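Local coordinates for protein transcriptional regulator ZitR (Lactococcus lactis subsp. cremoris, PDB 6FI9) that represses the zit zinc-transport operon when zinc is present, binding as a homodimer to two palindromic operator sites that overlap the -35 and -10 boxes of the zit promoter, at residues Ala107-His110 / Glu111-Ser115. The protein carries 3 engineered substitutions. Residues are numbered along the deposited sequence; the frame is centred on the assembly and turned at random.
With ZN (zinc ion), chain I.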
ATOM      1  N   ALA A 107      -0.301  -3.308  20.879  1.00 83.33           N
ATOM      2  CA  ALA A 107      -1.358  -4.313  20.970  1.00 82.19           C
ATOM      3  C   ALA A 107      -2.720  -3.635  21.168  1.00 84.32           C
ATOM      4  O   ALA A 107      -3.738  -4.118  20.667  1.00 83.18           O
ATOM      5  CB  ALA A 107      -1.067  -5.263  22.118  1.00 84.25           C
ATOM      6  N   ALA A 108      -2.718  -2.500  21.877  1.00 81.01           N
ATOM      7  CA  ALA A 108      -3.899  -1.684  22.117  1.00 80.74           C
ATOM      8  C   ALA A 108      -4.249  -0.888  20.847  1.00 81.76           C
ATOM      9  O   ALA A 108      -5.431  -0.731  20.548  1.00 81.52           O
ATOM     10  CB  ALA A 108      -3.651  -0.742  23.282  1.00 83.56           C
ATOM     11  N   HIS A 109      -3.218  -0.420  20.098  1.00 75.79           N
ATOM     12  CA  HIS A 109      -3.339   0.335  18.845  1.00 73.75           C
ATOM     13  C   HIS A 109      -3.883  -0.555  17.721  1.00 78.81           C
ATOM     14  O   HIS A 109      -4.553  -0.055  16.821  1.00 78.10           O
ATOM     15  CB  HIS A 109      -1.985   0.958  18.458  1.00 73.81           C
ATOM     16  CG  HIS A 109      -2.047   2.042  17.421  1.00 76.14           C
ATOM     17  ND1 HIS A 109      -0.902   2.501  16.799  1.00 77.86           N
ATOM     18  CD2 HIS A 109      -3.108   2.740  16.943  1.00 77.14           C
ATOM     19  CE1 HIS A 109      -1.299   3.444  15.957  1.00 76.77           C
ATOM     20  NE2 HIS A 109      -2.617   3.621  16.007  1.00 76.62           N
ATOM     21  N   HIS A 110      -3.619  -1.871  17.787  1.00 76.91           N
ATOM     22  CA  HIS A 110      -4.131  -2.854  16.834  1.00 76.41           C
ATOM     23  C   HIS A 110      -5.603  -3.154  17.112  1.00 81.55           C
ATOM     24  O   HIS A 110      -6.393  -3.258  16.167  1.00 80.63           O
ATOM     25  CB  HIS A 110      -3.303  -4.143  16.867  1.00 77.25           C
ATOM     26  CG  HIS A 110      -2.272  -4.205  15.785  1.00 80.36           C
ATOM     27  ND1 HIS A 110      -2.630  -4.372  14.456  1.00 81.26           N
ATOM     28  CD2 HIS A 110      -0.924  -4.122  15.869  1.00 82.87           C
ATOM     29  CE1 HIS A 110      -1.493  -4.384  13.780  1.00 80.64           C
ATOM     30  NE2 HIS A 110      -0.440  -4.233  14.588  1.00 81.94           N
ATOM     31  N   GLU A 111      -5.975  -3.274  18.407  1.00 79.53           N
ATOM     32  CA  GLU A 111      -7.354  -3.521  18.816  1.00 79.77           C
ATOM     33  C   GLU A 111      -8.198  -2.264  18.634  1.00 81.23           C
ATOM     34  O   GLU A 111      -9.403  -2.381  18.437  1.00 81.16           O
ATOM     35  CB  GLU A 111      -7.432  -4.048  20.248  1.00 83.20           C
ATOM     36  CG  GLU A 111      -8.663  -4.909  20.484  1.00100.41           C
ATOM     37  CD  GLU A 111      -8.597  -5.805  21.705  1.00137.59           C
ATOM     38  OE1 GLU A 111      -8.813  -5.293  22.827  1.00149.97           O
ATOM     39  OE2 GLU A 111      -8.338  -7.021  21.542  1.00131.34           O
ATOM     40  N   LYS A 112      -7.557  -1.072  18.667  1.00 76.12           N
ATOM     41  CA  LYS A 112      -8.175   0.243  18.448  1.00 75.50           C
ATOM     42  C   LYS A 112      -8.623   0.337  16.978  1.00 76.06           C
ATOM     43  O   LYS A 112      -9.740   0.785  16.698  1.00 76.84           O
ATOM     44  CB  LYS A 112      -7.161   1.365  18.755  1.00 78.36           C
ATOM     45  CG  LYS A 112      -7.792   2.685  19.213  1.00 94.44           C
ATOM     46  CD  LYS A 112      -6.877   3.901  18.991  1.00101.79           C
ATOM     47  CE  LYS A 112      -5.852   4.121  20.082  1.00106.60           C
ATOM     48  NZ  LYS A 112      -4.812   5.096  19.656  1.00111.09           N
ATOM     49  N   THR A 113      -7.750  -0.138  16.056  1.00 68.10           N
ATOM     50  CA  THR A 113      -7.951  -0.155  14.609  1.00 64.99           C
ATOM     51  C   THR A 113      -9.071  -1.121  14.246  1.00 66.59           C
ATOM     52  O   THR A 113      -9.940  -0.780  13.447  1.00 65.41           O
ATOM     53  CB  THR A 113      -6.618  -0.457  13.913  1.00 67.53           C
ATOM     54  OG1 THR A 113      -5.651   0.478  14.375  1.00 68.84           O
ATOM     55  CG2 THR A 113      -6.702  -0.371  12.400  1.00 63.43           C
ATOM     56  N   LEU A 114      -9.060  -2.318  14.842  1.00 63.04           N
ATOM     57  CA  LEU A 114     -10.080  -3.332  14.604  1.00 62.51           C
ATOM     58  C   LEU A 114     -11.440  -2.864  15.098  1.00 66.16           C
ATOM     59  O   LEU A 114     -12.441  -3.098  14.424  1.00 65.59           O
ATOM     60  CB  LEU A 114      -9.690  -4.647  15.277  1.00 62.56           C
ATOM     61  CG  LEU A 114      -8.745  -5.546  14.505  1.00 65.30           C
ATOM     62  CD1 LEU A 114      -7.951  -6.409  15.440  1.00 65.86           C
ATOM     63  CD2 LEU A 114      -9.502  -6.434  13.564  1.00 67.46           C
ATOM     64  N   SER A 115     -11.467  -2.174  16.257  1.00 64.40           N
ATOM     65  CA  SER A 115     -12.687  -1.631  16.862  1.00 65.64           C
ATOM     66  C   SER A 115     -13.322  -0.585  15.977  1.00 66.37           C
ATOM     67  O   SER A 115     -14.548  -0.542  15.903  1.00 66.84           O
ATOM     68  CB  SER A 115     -12.420  -1.075  18.257  1.00 71.06           C
ATOM     69  OG  SER A 115     -12.074  -2.130  19.141  1.00 85.35           O
TER
HETATM   70 ZN    ZN I 201       1.386  -3.559  14.307  1.00 94.40          ZN
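Thr113 and His109 meet one turn apart on helix 100-122, the long helix of this MarR-type winged helix-turn-helix repressor that supplies ligands to both of its zinc sites. Thr113 OG1 lies 2.7 Å from His109 O and donates to it nearly along the C=O axis, while Thr113 N donates to the same oxygen. The hydroxyl is placed there by chi1 -54°, with OG1 beside the backbone N and CG2 anti to it. Leu24 packs on His109, His110 and Thr113 at this buried side. Toward solvent the helix is looser: beyond the backbone bond from Lys112 N to Ala108 O, the Lys112 chain bends at chi3 and brings NZ obliquely to 4.0 Å from His109 CD2, with a weak ion pair to Glu29. The exposed Glu111 side chain runs extended away from the preceding turn, and the backbone O of Glu111 accepts from Ser115 N and Ser115 OG, from opposite faces of its plane. Next along the helix, His110 O receives Leu114 N at 3.1 Å. The imidazole of His110 joins Glu22, His40 and His106 in its zinc site, its NE2 standing 2.0 Å from the zinc ion.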